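Long-range contact in endoglucanase FnCel5A (Fervidobacterium nodosum, PDB 3NCO), which is a family 5 glycoside hydrolase that probably cleaves internal beta-1,4-glucosidic bonds of cellulose: residues A[123-134]-A[161-172]. Sequence-based numbering, arbitrary orientation.
Sequences WKQVAQAFKDYP and VLGEIRKTNPSR
Trp123, Val161 and Ile165 form the apolar centre where two neighbouring outer helices of the (beta/alpha)8 TIM barrel meet. The axes of segments 123-130 and 161-168 approach to 8.4 Å and run nearly parallel, at 22°, as expected for successive helices of such a barrel. Val161 CG1 touches Trp123 CB at 3.4 Å, while Ile165 CD1 lies 3.9 Å from Trp123 CE3, the two side chains side by side and pointing the same way. Trp123 NE1 is hydrogen-bonded to Ile141 O, and both Trp123 and Ile165 meet Phe139 of strand 137-140, tying the helix pair to the barrel wall. Beyond this core, the small Ala127 is consistent with the close approach of the backbones, its CB lying 3.9 Å from Ile165 CA.

At the outer edge, Lys124 NZ forms a salt bridge with Glu164 OE1 (2.9 Å, syn side), and Lys167 NZ forms another with OE2, so one carboxylate probably offsets two ammonium charges. A water joins the carbonyls of Lys124 and Glu164 to Thr168 OG1.

At the C-terminal ends, Asn169 ND2 donates to Ala127 O at 3.0 Å, and OD1 receives both NE and NH2 of Arg172, fixing that guanidinium side-on. A bend at chi3 swings the group toward the type I turn 130-133 and the residue after it, where its edge meets backbone carbonyls: NH2 reaches Tyr133 O at 2.9 Å (163° at the hydrogen), and NH1 reaches Pro134 O at 2.9 Å, that oxygen lying within 1° of the guanidinium plane.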
ATOM      1  N   TRP A 123       7.217 -12.682  -9.107  1.00 16.67           N
ATOM      2  CA  TRP A 123       6.770 -11.633 -10.001  1.00 17.11           C
ATOM      3  C   TRP A 123       6.784 -12.029 -11.481  1.00 17.29           C
ATOM      4  O   TRP A 123       5.944 -11.547 -12.276  1.00 17.60           O
ATOM      5  CB  TRP A 123       7.509 -10.329  -9.718  1.00 16.66           C
ATOM      6  CG  TRP A 123       6.714  -9.530  -8.665  1.00 14.90           C
ATOM      7  CD1 TRP A 123       7.063  -9.260  -7.326  1.00 15.86           C
ATOM      8  CD2 TRP A 123       5.418  -8.987  -8.848  1.00 16.65           C
ATOM      9  NE1 TRP A 123       6.057  -8.538  -6.720  1.00 17.14           N
ATOM     10  CE2 TRP A 123       5.025  -8.384  -7.625  1.00 17.72           C
ATOM     11  CE3 TRP A 123       4.546  -8.951  -9.949  1.00 18.55           C
ATOM     12  CZ2 TRP A 123       3.779  -7.731  -7.483  1.00 15.45           C
ATOM     13  CZ3 TRP A 123       3.347  -8.312  -9.829  1.00 16.24           C
ATOM     14  CH2 TRP A 123       2.938  -7.699  -8.599  1.00 16.39           C
ATOM     15  N   LYS A 124       7.718 -12.889 -11.875  1.00 18.52           N
ATOM     16  CA  LYS A 124       7.684 -13.379 -13.260  1.00 19.34           C
ATOM     17  C   LYS A 124       6.326 -14.045 -13.511  1.00 19.21           C
ATOM     18  O   LYS A 124       5.679 -13.842 -14.563  1.00 20.60           O
ATOM     19  CB  LYS A 124       8.817 -14.373 -13.469  1.00 20.66           C
ATOM     20  CG  LYS A 124       8.827 -14.988 -14.852  1.00 25.11           C
ATOM     21  CD  LYS A 124      10.099 -15.823 -15.008  1.00 25.66           C
ATOM     22  CE  LYS A 124      10.309 -16.298 -16.480  1.00 32.46           C
ATOM     23  NZ  LYS A 124      10.821 -15.145 -17.351  1.00 36.84           N
ATOM     24  N   GLN A 125       5.887 -14.827 -12.543  1.00 18.24           N
ATOM     25  CA  GLN A 125       4.625 -15.528 -12.644  1.00 19.62           C
ATOM     26  C   GLN A 125       3.392 -14.618 -12.545  1.00 18.90           C
ATOM     27  O   GLN A 125       2.421 -14.826 -13.279  1.00 19.14           O
ATOM     28  CB  GLN A 125       4.553 -16.562 -11.558  1.00 18.68           C
ATOM     29  CG  GLN A 125       5.502 -17.689 -11.850  1.00 20.36           C
ATOM     30  CD  GLN A 125       5.488 -18.666 -10.713  1.00 21.10           C
ATOM     31  OE1 GLN A 125       4.548 -19.425 -10.582  1.00 22.33           O
ATOM     32  NE2 GLN A 125       6.480 -18.584  -9.822  1.00 21.03           N
ATOM     33  N   VAL A 126       3.371 -13.704 -11.597  1.00 18.53           N
ATOM     34  CA  VAL A 126       2.213 -12.824 -11.423  1.00 17.96           C
ATOM     35  C   VAL A 126       2.077 -11.920 -12.660  1.00 18.82           C
ATOM     36  O   VAL A 126       0.953 -11.790 -13.247  1.00 19.23           O
ATOM     37  CB  VAL A 126       2.336 -11.962 -10.171  1.00 18.25           C
ATOM     38  CG1 VAL A 126       1.100 -11.021 -10.077  1.00 15.30           C
ATOM     39  CG2 VAL A 126       2.474 -12.837  -8.910  1.00 16.79           C
ATOM     40  N   ALA A 127       3.200 -11.389 -13.129  1.00 18.35           N
ATOM     41  CA  ALA A 127       3.185 -10.611 -14.370  1.00 18.98           C
ATOM     42  C   ALA A 127       2.680 -11.438 -15.539  1.00 18.74           C
ATOM     43  O   ALA A 127       1.925 -10.949 -16.410  1.00 19.68           O
ATOM     44  CB  ALA A 127       4.582 -10.012 -14.698  1.00 18.79           C
ATOM     45  N   GLN A 128       3.133 -12.695 -15.656  1.00 18.95           N
ATOM     46  CA  GLN A 128       2.655 -13.491 -16.779  1.00 19.54           C
ATOM     47  C   GLN A 128       1.151 -13.674 -16.660  1.00 19.49           C
ATOM     48  O   GLN A 128       0.404 -13.564 -17.677  1.00 21.30           O
ATOM     49  CB  GLN A 128       3.325 -14.850 -16.796  1.00 20.80           C
ATOM     50  CG  GLN A 128       2.720 -15.838 -17.822  1.00 22.95           C
ATOM     51  CD  GLN A 128       3.087 -15.489 -19.259  1.00 30.04           C
ATOM     52  OE1 GLN A 128       4.137 -14.918 -19.509  1.00 33.08           O
ATOM     53  NE2 GLN A 128       2.210 -15.831 -20.205  1.00 33.04           N
ATOM     54  N   ALA A 129       0.686 -13.941 -15.440  1.00 18.83           N
ATOM     55  CA  ALA A 129      -0.745 -14.268 -15.232  1.00 18.61           C
ATOM     56  C   ALA A 129      -1.649 -13.077 -15.526  1.00 19.23           C
ATOM     57  O   ALA A 129      -2.770 -13.247 -16.080  1.00 19.93           O
ATOM     58  CB  ALA A 129      -1.002 -14.835 -13.853  1.00 18.86           C
ATOM     59  N   PHE A 130      -1.161 -11.876 -15.196  1.00 19.05           N
ATOM     60  CA  PHE A 130      -2.005 -10.673 -15.333  1.00 18.35           C
ATOM     61  C   PHE A 130      -1.684  -9.830 -16.589  1.00 18.93           C
ATOM     62  O   PHE A 130      -2.228  -8.763 -16.771  1.00 19.53           O
ATOM     63  CB  PHE A 130      -1.910  -9.839 -14.029  1.00 16.67           C
ATOM     64  CG  PHE A 130      -2.680 -10.463 -12.890  1.00 18.30           C
ATOM     65  CD1 PHE A 130      -4.053 -10.242 -12.775  1.00 19.96           C
ATOM     66  CD2 PHE A 130      -2.041 -11.263 -11.944  1.00 19.68           C
ATOM     67  CE1 PHE A 130      -4.791 -10.818 -11.701  1.00 22.07           C
ATOM     68  CE2 PHE A 130      -2.747 -11.849 -10.864  1.00 20.95           C
ATOM     69  CZ  PHE A 130      -4.130 -11.600 -10.735  1.00 19.70           C
ATOM     70  N   LYS A 131      -0.863 -10.375 -17.497  1.00 17.93           N
ATOM     71  CA  LYS A 131      -0.302  -9.536 -18.571  1.00 19.89           C
ATOM     72  C   LYS A 131      -1.342  -8.817 -19.437  1.00 21.03           C
ATOM     73  O   LYS A 131      -1.104  -7.689 -19.904  1.00 22.05           O
ATOM     74  CB  LYS A 131       0.686 -10.345 -19.437  1.00 18.93           C
ATOM     75  CG  LYS A 131       0.061 -11.418 -20.304  1.00 22.61           C
ATOM     76  CD  LYS A 131       1.169 -12.218 -20.980  1.00 28.56           C
ATOM     77  CE  LYS A 131       0.615 -13.376 -21.821  1.00 32.92           C
ATOM     78  NZ  LYS A 131      -0.295 -12.955 -22.923  1.00 34.45           N
ATOM     79  N   ASP A 132      -2.495  -9.460 -19.625  1.00 22.43           N
ATOM     80  CA  ASP A 132      -3.499  -8.959 -20.558  1.00 23.75           C
ATOM     81  C   ASP A 132      -4.600  -8.185 -19.813  1.00 23.60           C
ATOM     82  O   ASP A 132      -5.591  -7.797 -20.430  1.00 25.45           O
ATOM     83  CB  ASP A 132      -4.088 -10.110 -21.393  1.00 25.15           C
ATOM     84  CG  ASP A 132      -3.039 -10.739 -22.340  1.00 29.17           C
ATOM     85  OD1 ASP A 132      -2.321  -9.965 -22.999  1.00 32.31           O
ATOM     86  OD2 ASP A 132      -2.929 -11.993 -22.421  1.00 34.14           O
ATOM     87  N   TYR A 133      -4.449  -8.004 -18.504  1.00 22.36           N
ATOM     88  CA  TYR A 133      -5.447  -7.266 -17.731  1.00 21.03           C
ATOM     89  C   TYR A 133      -5.439  -5.790 -18.106  1.00 21.54           C
ATOM     90  O   TYR A 133      -4.391  -5.264 -18.488  1.00 21.72           O
ATOM     91  CB  TYR A 133      -5.181  -7.451 -16.217  1.00 20.15           C
ATOM     92  CG  TYR A 133      -5.912  -8.638 -15.637  1.00 21.42           C
ATOM     93  CD1 TYR A 133      -5.589  -9.934 -16.032  1.00 22.52           C
ATOM     94  CD2 TYR A 133      -6.897  -8.461 -14.685  1.00 19.50           C
ATOM     95  CE1 TYR A 133      -6.251 -11.052 -15.511  1.00 23.93           C
ATOM     96  CE2 TYR A 133      -7.570  -9.548 -14.146  1.00 21.26           C
ATOM     97  CZ  TYR A 133      -7.250 -10.856 -14.567  1.00 23.34           C
ATOM     98  OH  TYR A 133      -7.887 -11.985 -14.056  1.00 25.43           O
ATOM     99  N   PRO A 134      -6.599  -5.105 -17.979  1.00 22.09           N
ATOM    100  CA  PRO A 134      -6.672  -3.666 -18.281  1.00 22.21           C
ATOM    101  C   PRO A 134      -5.636  -2.848 -17.500  1.00 21.03           C
ATOM    102  O   PRO A 134      -5.163  -3.279 -16.424  1.00 20.62           O
ATOM    103  CB  PRO A 134      -8.041  -3.249 -17.755  1.00 21.61           C
ATOM    104  CG  PRO A 134      -8.770  -4.426 -17.377  1.00 23.91           C
ATOM    105  CD  PRO A 134      -7.913  -5.662 -17.583  1.00 23.44           C
ATOM    106  N   VAL A 161      13.429  -7.331 -10.385  1.00 16.49           N
ATOM    107  CA  VAL A 161      12.029  -7.757 -10.430  1.00 16.92           C
ATOM    108  C   VAL A 161      11.342  -7.014 -11.578  1.00 17.14           C
ATOM    109  O   VAL A 161      10.627  -7.621 -12.392  1.00 19.76           O
ATOM    110  CB  VAL A 161      11.306  -7.493  -9.092  1.00 16.12           C
ATOM    111  CG1 VAL A 161       9.895  -7.979  -9.251  1.00 16.72           C
ATOM    112  CG2 VAL A 161      11.986  -8.283  -7.989  1.00 17.23           C
ATOM    113  N   LEU A 162      11.570  -5.697 -11.627  1.00 18.26           N
ATOM    114  CA  LEU A 162      10.969  -4.840 -12.667  1.00 17.89           C
ATOM    115  C   LEU A 162      11.303  -5.358 -14.075  1.00 19.50           C
ATOM    116  O   LEU A 162      10.421  -5.417 -14.947  1.00 18.94           O
ATOM    117  CB  LEU A 162      11.477  -3.411 -12.531  1.00 18.71           C
ATOM    118  CG  LEU A 162      10.853  -2.357 -13.468  1.00 17.87           C
ATOM    119  CD1 LEU A 162       9.319  -2.312 -13.298  1.00 17.84           C
ATOM    120  CD2 LEU A 162      11.489  -1.016 -13.140  1.00 20.01           C
ATOM    121  N   GLY A 163      12.556  -5.783 -14.271  1.00 18.20           N
ATOM    122  CA  GLY A 163      12.982  -6.390 -15.539  1.00 19.29           C
ATOM    123  C   GLY A 163      12.116  -7.570 -15.952  1.00 20.92           C
ATOM    124  O   GLY A 163      11.689  -7.685 -17.143  1.00 21.11           O
ATOM    125  N   GLU A 164      11.817  -8.461 -15.001  1.00 19.80           N
ATOM    126  CA  GLU A 164      10.963  -9.613 -15.310  1.00 20.86           C
ATOM    127  C   GLU A 164       9.522  -9.179 -15.561  1.00 21.11           C
ATOM    128  O   GLU A 164       8.854  -9.689 -16.465  1.00 22.65           O
ATOM    129  CB  GLU A 164      11.008 -10.633 -14.175  1.00 22.69           C
ATOM    130  CG  GLU A 164      12.341 -11.404 -14.170  1.00 26.96           C
ATOM    131  CD  GLU A 164      12.517 -12.258 -15.417  1.00 32.06           C
ATOM    132  OE1 GLU A 164      11.519 -12.718 -16.010  1.00 35.17           O
ATOM    133  OE2 GLU A 164      13.675 -12.468 -15.808  1.00 37.78           O
ATOM    134  N   ILE A 165       9.030  -8.235 -14.769  1.00 17.53           N
ATOM    135  CA  ILE A 165       7.686  -7.715 -15.037  1.00 18.42           C
ATOM    136  C   ILE A 165       7.585  -7.137 -16.448  1.00 18.99           C
ATOM    137  O   ILE A 165       6.597  -7.399 -17.176  1.00 20.65           O
ATOM    138  CB  ILE A 165       7.290  -6.632 -13.982  1.00 16.79           C
ATOM    139  CG1 ILE A 165       7.126  -7.274 -12.581  1.00 16.65           C
ATOM    140  CG2 ILE A 165       6.022  -5.825 -14.423  1.00 18.75           C
ATOM    141  CD1 ILE A 165       6.965  -6.259 -11.407  1.00 17.36           C
ATOM    142  N   ARG A 166       8.581  -6.337 -16.824  1.00 19.18           N
ATOM    143  CA  ARG A 166       8.528  -5.597 -18.092  1.00 19.03           C
ATOM    144  C   ARG A 166       8.565  -6.487 -19.337  1.00 19.96           C
ATOM    145  O   ARG A 166       8.190  -6.026 -20.417  1.00 20.70           O
ATOM    146  CB  ARG A 166       9.620  -4.515 -18.110  1.00 18.85           C
ATOM    147  CG  ARG A 166       9.302  -3.387 -17.185  1.00 21.42           C
ATOM    148  CD  ARG A 166       8.505  -2.336 -17.849  1.00 20.08           C
ATOM    149  NE  ARG A 166       8.148  -1.255 -16.912  1.00 19.87           N
ATOM    150  CZ  ARG A 166       6.956  -1.075 -16.357  1.00 19.01           C
ATOM    151  NH1 ARG A 166       5.934  -1.872 -16.582  1.00 18.32           N
ATOM    152  NH2 ARG A 166       6.809  -0.057 -15.549  1.00 15.97           N
ATOM    153  N   LYS A 167       9.004  -7.738 -19.178  1.00 20.65           N
ATOM    154  CA  LYS A 167       9.087  -8.684 -20.291  1.00 21.70           C
ATOM    155  C   LYS A 167       7.681  -8.957 -20.861  1.00 21.59           C
ATOM    156  O   LYS A 167       7.504  -9.068 -22.073  1.00 23.11           O
ATOM    157  CB  LYS A 167       9.747 -10.005 -19.854  1.00 23.08           C
ATOM    158  CG  LYS A 167      11.253  -9.908 -19.737  1.00 26.19           C
ATOM    159  CD  LYS A 167      11.870 -11.238 -19.393  1.00 31.14           C
ATOM    160  CE  LYS A 167      13.370 -11.097 -19.218  1.00 35.26           C
ATOM    161  NZ  LYS A 167      13.924 -12.429 -18.811  1.00 38.67           N
ATOM    162  N   THR A 168       6.701  -9.064 -19.967  1.00 20.80           N
ATOM    163  CA  THR A 168       5.325  -9.367 -20.336  1.00 20.85           C
ATOM    164  C   THR A 168       4.365  -8.159 -20.193  1.00 20.92           C
ATOM    165  O   THR A 168       3.292  -8.151 -20.784  1.00 21.44           O
ATOM    166  CB  THR A 168       4.762 -10.515 -19.460  1.00 20.82           C
ATOM    167  OG1 THR A 168       4.985 -10.230 -18.078  1.00 21.50           O
ATOM    168  CG2 THR A 168       5.410 -11.864 -19.828  1.00 22.42           C
ATOM    169  N   ASN A 169       4.771  -7.155 -19.412  1.00 20.75           N
ATOM    170  CA  ASN A 169       3.954  -5.963 -19.122  1.00 20.20           C
ATOM    171  C   ASN A 169       4.825  -4.714 -19.360  1.00 20.79           C
ATOM    172  O   ASN A 169       5.378  -4.116 -18.409  1.00 19.74           O
ATOM    173  CB  ASN A 169       3.484  -5.969 -17.654  1.00 20.39           C
ATOM    174  CG  ASN A 169       2.505  -7.084 -17.347  1.00 19.35           C
ATOM    175  OD1 ASN A 169       1.307  -6.855 -17.263  1.00 22.54           O
ATOM    176  ND2 ASN A 169       3.016  -8.302 -17.196  1.00 21.16           N
ATOM    177  N   PRO A 170       5.026  -4.356 -20.636  1.00 20.97           N
ATOM    178  CA  PRO A 170       5.984  -3.286 -20.933  1.00 21.22           C
ATOM    179  C   PRO A 170       5.631  -1.905 -20.377  1.00 20.59           C
ATOM    180  O   PRO A 170       6.544  -1.102 -20.143  1.00 21.87           O
ATOM    181  CB  PRO A 170       6.036  -3.234 -22.465  1.00 23.22           C
ATOM    182  CG  PRO A 170       5.002  -4.107 -22.946  1.00 23.00           C
ATOM    183  CD  PRO A 170       4.439  -4.952 -21.847  1.00 22.28           C
ATOM    184  N   SER A 171       4.340  -1.624 -20.160  1.00 20.94           N
ATOM    185  CA  SER A 171       3.949  -0.255 -19.754  1.00 21.07           C
ATOM    186  C   SER A 171       3.129  -0.159 -18.460  1.00 18.92           C
ATOM    187  O   SER A 171       2.807   0.953 -18.003  1.00 20.48           O
ATOM    188  CB  SER A 171       3.183   0.433 -20.905  1.00 21.82           C
ATOM    189  OG  SER A 171       1.976  -0.288 -21.190  1.00 28.24           O
ATOM    190  N   ARG A 172       2.740  -1.308 -17.894  1.00 16.81           N
ATOM    191  CA  ARG A 172       1.903  -1.308 -16.694  1.00 17.69           C
ATOM    192  C   ARG A 172       2.575  -0.534 -15.585  1.00 17.07           C
ATOM    193  O   ARG A 172       3.799  -0.636 -15.376  1.00 17.65           O
ATOM    194  CB  ARG A 172       1.614  -2.722 -16.189  1.00 16.90           C
ATOM    195  CG  ARG A 172       0.453  -2.739 -15.147  1.00 18.50           C
ATOM    196  CD  ARG A 172       0.147  -4.174 -14.704  1.00 17.53           C
ATOM    197  NE  ARG A 172      -0.265  -4.998 -15.871  1.00 15.75           N
ATOM    198  CZ  ARG A 172      -1.460  -4.936 -16.480  1.00 20.46           C
ATOM    199  NH1 ARG A 172      -2.423  -4.123 -16.015  1.00 20.32           N
ATOM    200  NH2 ARG A 172      -1.678  -5.699 -17.540  1.00 20.47           N
TER
HETATM  201  O   HOH W   1       6.612 -12.008 -16.692  1.00 27.68           O
HETATM  202  O   HOH W   2      12.373 -15.103 -20.091  1.00 49.36           O
HETATM  203  O   HOH W   3      14.131 -15.026 -17.130  1.00 55.45           O
HETATM  204  O   HOH W   4       0.870  -6.015 -20.779  1.00 33.62           O